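Local coordinates for protein FkbI (Streptomyces hygroscopicus, PDB 1R2J) that binds FAD and probably acts as an acyl-ACP dehydrogenase in making the methoxymalonyl extender unit of the polyketide FK520, at residues G58-T61 with A62-S66; L67-S70 with L71-V74. One frame throughout, in Å; residues are numbered along the deposited sequence.

Overall arrangement
Interactions 1 and 2 come one after the other along the chain, on two consecutive helices of the N-terminal domain of the acyl-CoA dehydrogenase family. Interaction 1 spans about two and a half turns of helix 54-67; interaction 2 takes in the short break after it and the first turn and a half of helix 69-88. Their centres lie about 9 Å apart, and the sharp reversal folds one helix back on the other: Arg72 CG rests 3.5 Å from Gly65 CA, and Val64 CG1 lies 3.9 Å from Leu71 CG. The start of helix 69-88 thereby joins helix 54-67 to the cofactor site, Ser73 touching the FAD-binding Thr144 with its side chain about 6 Å from FAD.

Interaction 1 (G58-T61 with A62-S66); sequences GEFT and AHVGS
One face of the Phe60 ring carries the CG2 methyl of Val64, one helical turn on, in a CH-pi contact. The methyl stands 3.7 Å above the ring plane, displaced toward the rim, and its closest ring atom is Phe60 CE1. Phe60 CG is anti to the backbone N (chi1 170°) and beside the carbonyl carbon, which makes the ring stand out from the helix with one face within reach of Val64, while Val64 CG2, placed beside its own backbone N, leans back to meet it. The same methyl lies 3.2 Å from Phe60 O, the carbonyl that accepts from Val64 N at 3.0 Å, so backbone bond and side-chain contact join the same two residues. The i to i+4 pattern of an alpha helix continues from Ala62 N to Gly58 O (2.8 Å), from His63 N to Glu59 O and from Gly65 N to Thr61 O. Thr61 OG1 bonds to Asn57 O in the preceding turn. Helix 54-67 is packed on several sides: Phe60 and His63 meet helix 5-12, Phe60, Thr61 and Val64 touch Met75 of helix 69-88, and Ala62 and His63 reach Arg238 of helix 219-248.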
loop_
_atom_site.group_PDB
_atom_site.type_symbol
_atom_site.label_atom_id
_atom_site.label_comp_id
_atom_site.label_asym_id
_atom_site.label_seq_id
_atom_site.Cartn_x
_atom_site.Cartn_y
_atom_site.Cartn_z
ATOM N N GLY A 58 11.237 5.159 0.868
ATOM C CA GLY A 58 10.270 5.437 1.920
ATOM C C GLY A 58 9.833 6.888 1.963
ATOM O O GLY A 58 8.637 7.189 1.958
ATOM N N GLU A 59 10.800 7.798 2.023
ATOM C CA GLU A 59 10.480 9.217 2.045
ATOM C C GLU A 59 9.782 9.601 0.747
ATOM O O GLU A 59 8.936 10.489 0.734
ATOM C CB GLU A 59 11.753 10.044 2.249
ATOM C CG GLU A 59 12.500 9.626 3.516
ATOM C CD GLU A 59 13.624 10.565 3.905
ATOM O OE1 GLU A 59 14.408 10.963 3.015
ATOM O OE2 GLU A 59 13.730 10.892 5.110
ATOM N N PHE A 60 10.120 8.917 -0.341
ATOM C CA PHE A 60 9.485 9.200 -1.622
ATOM C C PHE A 60 8.020 8.768 -1.544
ATOM O O PHE A 60 7.126 9.465 -2.039
ATOM C CB PHE A 60 10.194 8.453 -2.762
ATOM C CG PHE A 60 9.457 8.512 -4.078
ATOM C CD1 PHE A 60 9.020 9.731 -4.596
ATOM C CD2 PHE A 60 9.190 7.347 -4.793
ATOM C CE1 PHE A 60 8.322 9.785 -5.807
ATOM C CE2 PHE A 60 8.497 7.387 -6.000
ATOM C CZ PHE A 60 8.060 8.608 -6.509
ATOM N N THR A 61 7.792 7.619 -0.912
ATOM C CA THR A 61 6.456 7.064 -0.741
ATOM C C THR A 61 5.648 7.981 0.180
ATOM O O THR A 61 4.461 8.212 -0.042
ATOM C CB THR A 61 6.529 5.637 -0.135
ATOM O OG1 THR A 61 7.211 4.772 -1.051
ATOM C CG2 THR A 61 5.128 5.076 0.132
ATOM N N ALA A 62 6.314 8.507 1.203
ATOM C CA ALA A 62 5.678 9.419 2.146
ATOM C C ALA A 62 5.225 10.666 1.398
ATOM O O ALA A 62 4.107 11.139 1.581
ATOM C CB ALA A 62 6.665 9.803 3.263
ATOM N N HIS A 63 6.094 11.197 0.542
ATOM C CA HIS A 63 5.754 12.401 -0.212
ATOM C C HIS A 63 4.562 12.169 -1.143
ATOM O O HIS A 63 3.676 13.018 -1.251
ATOM C CB HIS A 63 6.960 12.891 -1.017
ATOM C CG HIS A 63 6.706 14.171 -1.748
ATOM N ND1 HIS A 63 6.410 14.214 -3.094
ATOM C CD2 HIS A 63 6.663 15.450 -1.310
ATOM C CE1 HIS A 63 6.195 15.467 -3.454
ATOM N NE2 HIS A 63 6.342 16.236 -2.390
ATOM N N VAL A 64 4.536 11.026 -1.821
ATOM C CA VAL A 64 3.415 10.727 -2.702
ATOM C C VAL A 64 2.156 10.589 -1.840
ATOM O O VAL A 64 1.078 11.044 -2.218
ATOM C CB VAL A 64 3.646 9.420 -3.493
ATOM C CG1 VAL A 64 2.420 9.108 -4.358
ATOM C CG2 VAL A 64 4.885 9.559 -4.359
ATOM N N GLY A 65 2.302 9.963 -0.674
ATOM C CA GLY A 65 1.165 9.812 0.214
ATOM C C GLY A 65 0.572 11.159 0.609
ATOM O O GLY A 65 -0.646 11.302 0.731
ATOM N N SER A 66 1.437 12.154 0.798
ATOM C CA SER A 66 1.001 13.490 1.185
ATOM C C SER A 66 0.210 14.179 0.078
ATOM O O SER A 66 -0.501 15.151 0.331
ATOM C CB SER A 66 2.210 14.355 1.556
ATOM O OG SER A 66 2.912 14.788 0.396
#

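Interaction 2 (L67-S70 with L71-V74); sequences LCSS and LRSV
An N-cap opens helix 69-88, and Cys68 supplies it: its thiol sulfur SG accepts from Leu71 N at 3.3 Å, with a nearly straight N-H...S angle of 167°. Cys68 has an extended backbone, and its SG sits anti to the backbone N (chi1 168°), a setting that carries the sulfur forward over the first turn to the amide of Leu71. SG also packs against Leu71 CB, 3.9 Å away, so the cap has an apolar side as well. Replacing Cys68 by an alanine would probably leave Leu71 N without its capping acceptor and open a gap beside Leu71 CB. The backbone carbonyl of Cys68 takes part too, accepting from Arg72 N at 3.1 Å.

Beyond the cap, Val74 N donates to Ser70 O, while Ser70 OG is bonded to Ala188 N. Leu71 points its branched end away from this turn, packing on Leu8 and Val12 of helix 5-12 and on Leu30 and Leu33 of helix 27-35. The Arg72 chain bends at chi2 and chi3, bringing its guanidinium round beside Ser69; Ser69 O lies 3.9 Å above one face of that group, offset toward the rim, and Ser69 OG is 3.7 Å from Arg72 NH1. Ser73 is in contact with Thr144, an FAD-binding residue, which ties the start of the helix to the cofactor site. Two donors of Ser73 grip Ser69 O: the amide N at 2.9 Å, from above the carbonyl plane, and the hydroxyl OG at 2.8 Å, tilted only 20° from that plane.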
loop_
_atom_site.group_PDB
_atom_site.type_symbol
_atom_site.label_atom_id
_atom_site.label_comp_id
_atom_site.label_asym_id
_atom_site.label_seq_id
_atom_site.Cartn_x
_atom_site.Cartn_y
_atom_site.Cartn_z
ATOM N N LEU A 67 0.337 13.671 -1.145
ATOM C CA LEU A 67 -0.363 14.245 -2.298
ATOM C C LEU A 67 -1.671 13.516 -2.607
ATOM O O LEU A 67 -2.722 14.138 -2.758
ATOM C CB LEU A 67 0.539 14.190 -3.534
ATOM C CG LEU A 67 1.900 14.881 -3.441
ATOM C CD1 LEU A 67 2.725 14.548 -4.683
ATOM C CD2 LEU A 67 1.706 16.384 -3.301
ATOM N N CYS A 68 -1.592 12.194 -2.713
ATOM C CA CYS A 68 -2.756 11.368 -3.010
ATOM C C CYS A 68 -2.479 9.959 -2.514
ATOM O O CYS A 68 -1.531 9.317 -2.965
ATOM C CB CYS A 68 -3.015 11.347 -4.522
ATOM S SG CYS A 68 -4.210 10.101 -5.041
ATOM N N SER A 69 -3.302 9.470 -1.592
ATOM C CA SER A 69 -3.088 8.132 -1.048
ATOM C C SER A 69 -3.563 7.015 -1.980
ATOM O O SER A 69 -3.203 5.859 -1.786
ATOM C CB SER A 69 -3.750 8.002 0.334
ATOM O OG SER A 69 -3.159 8.909 1.264
ATOM N N SER A 70 -4.383 7.351 -2.975
ATOM C CA SER A 70 -4.828 6.340 -3.938
ATOM C C SER A 70 -3.604 6.009 -4.800
ATOM O O SER A 70 -3.279 4.839 -5.037
ATOM C CB SER A 70 -5.943 6.874 -4.843
ATOM O OG SER A 70 -7.195 6.912 -4.188
ATOM N N LEU A 71 -2.926 7.053 -5.265
ATOM C CA LEU A 71 -1.736 6.871 -6.079
ATOM C C LEU A 71 -0.694 6.121 -5.252
ATOM O O LEU A 71 -0.038 5.203 -5.751
ATOM C CB LEU A 71 -1.186 8.233 -6.524
ATOM C CG LEU A 71 0.117 8.239 -7.331
ATOM C CD1 LEU A 71 -0.034 7.371 -8.576
ATOM C CD2 LEU A 71 0.460 9.678 -7.726
ATOM N N ARG A 72 -0.565 6.510 -3.985
ATOM C CA ARG A 72 0.384 5.889 -3.062
ATOM C C ARG A 72 0.070 4.399 -2.932
ATOM O O ARG A 72 0.976 3.565 -2.881
ATOM C CB ARG A 72 0.281 6.565 -1.692
ATOM C CG ARG A 72 1.494 6.429 -0.773
ATOM C CD ARG A 72 1.555 5.102 -0.041
ATOM N NE ARG A 72 0.274 4.617 0.477
ATOM C CZ ARG A 72 -0.569 5.302 1.244
ATOM N NH1 ARG A 72 -0.309 6.557 1.614
ATOM N NH2 ARG A 72 -1.680 4.709 1.670
ATOM N N SER A 73 -1.219 4.067 -2.888
ATOM C CA SER A 73 -1.631 2.672 -2.759
ATOM C C SER A 73 -1.180 1.841 -3.959
ATOM O O SER A 73 -0.883 0.654 -3.819
ATOM C CB SER A 73 -3.148 2.581 -2.584
ATOM O OG SER A 73 -3.532 3.080 -1.311
ATOM N N VAL A 74 -1.129 2.470 -5.132
ATOM C CA VAL A 74 -0.694 1.788 -6.344
ATOM C C VAL A 74 0.787 1.469 -6.222
ATOM O O VAL A 74 1.236 0.400 -6.641
ATOM C CB VAL A 74 -0.940 2.657 -7.603
ATOM C CG1 VAL A 74 -0.429 1.942 -8.849
ATOM C CG2 VAL A 74 -2.425 2.929 -7.750
#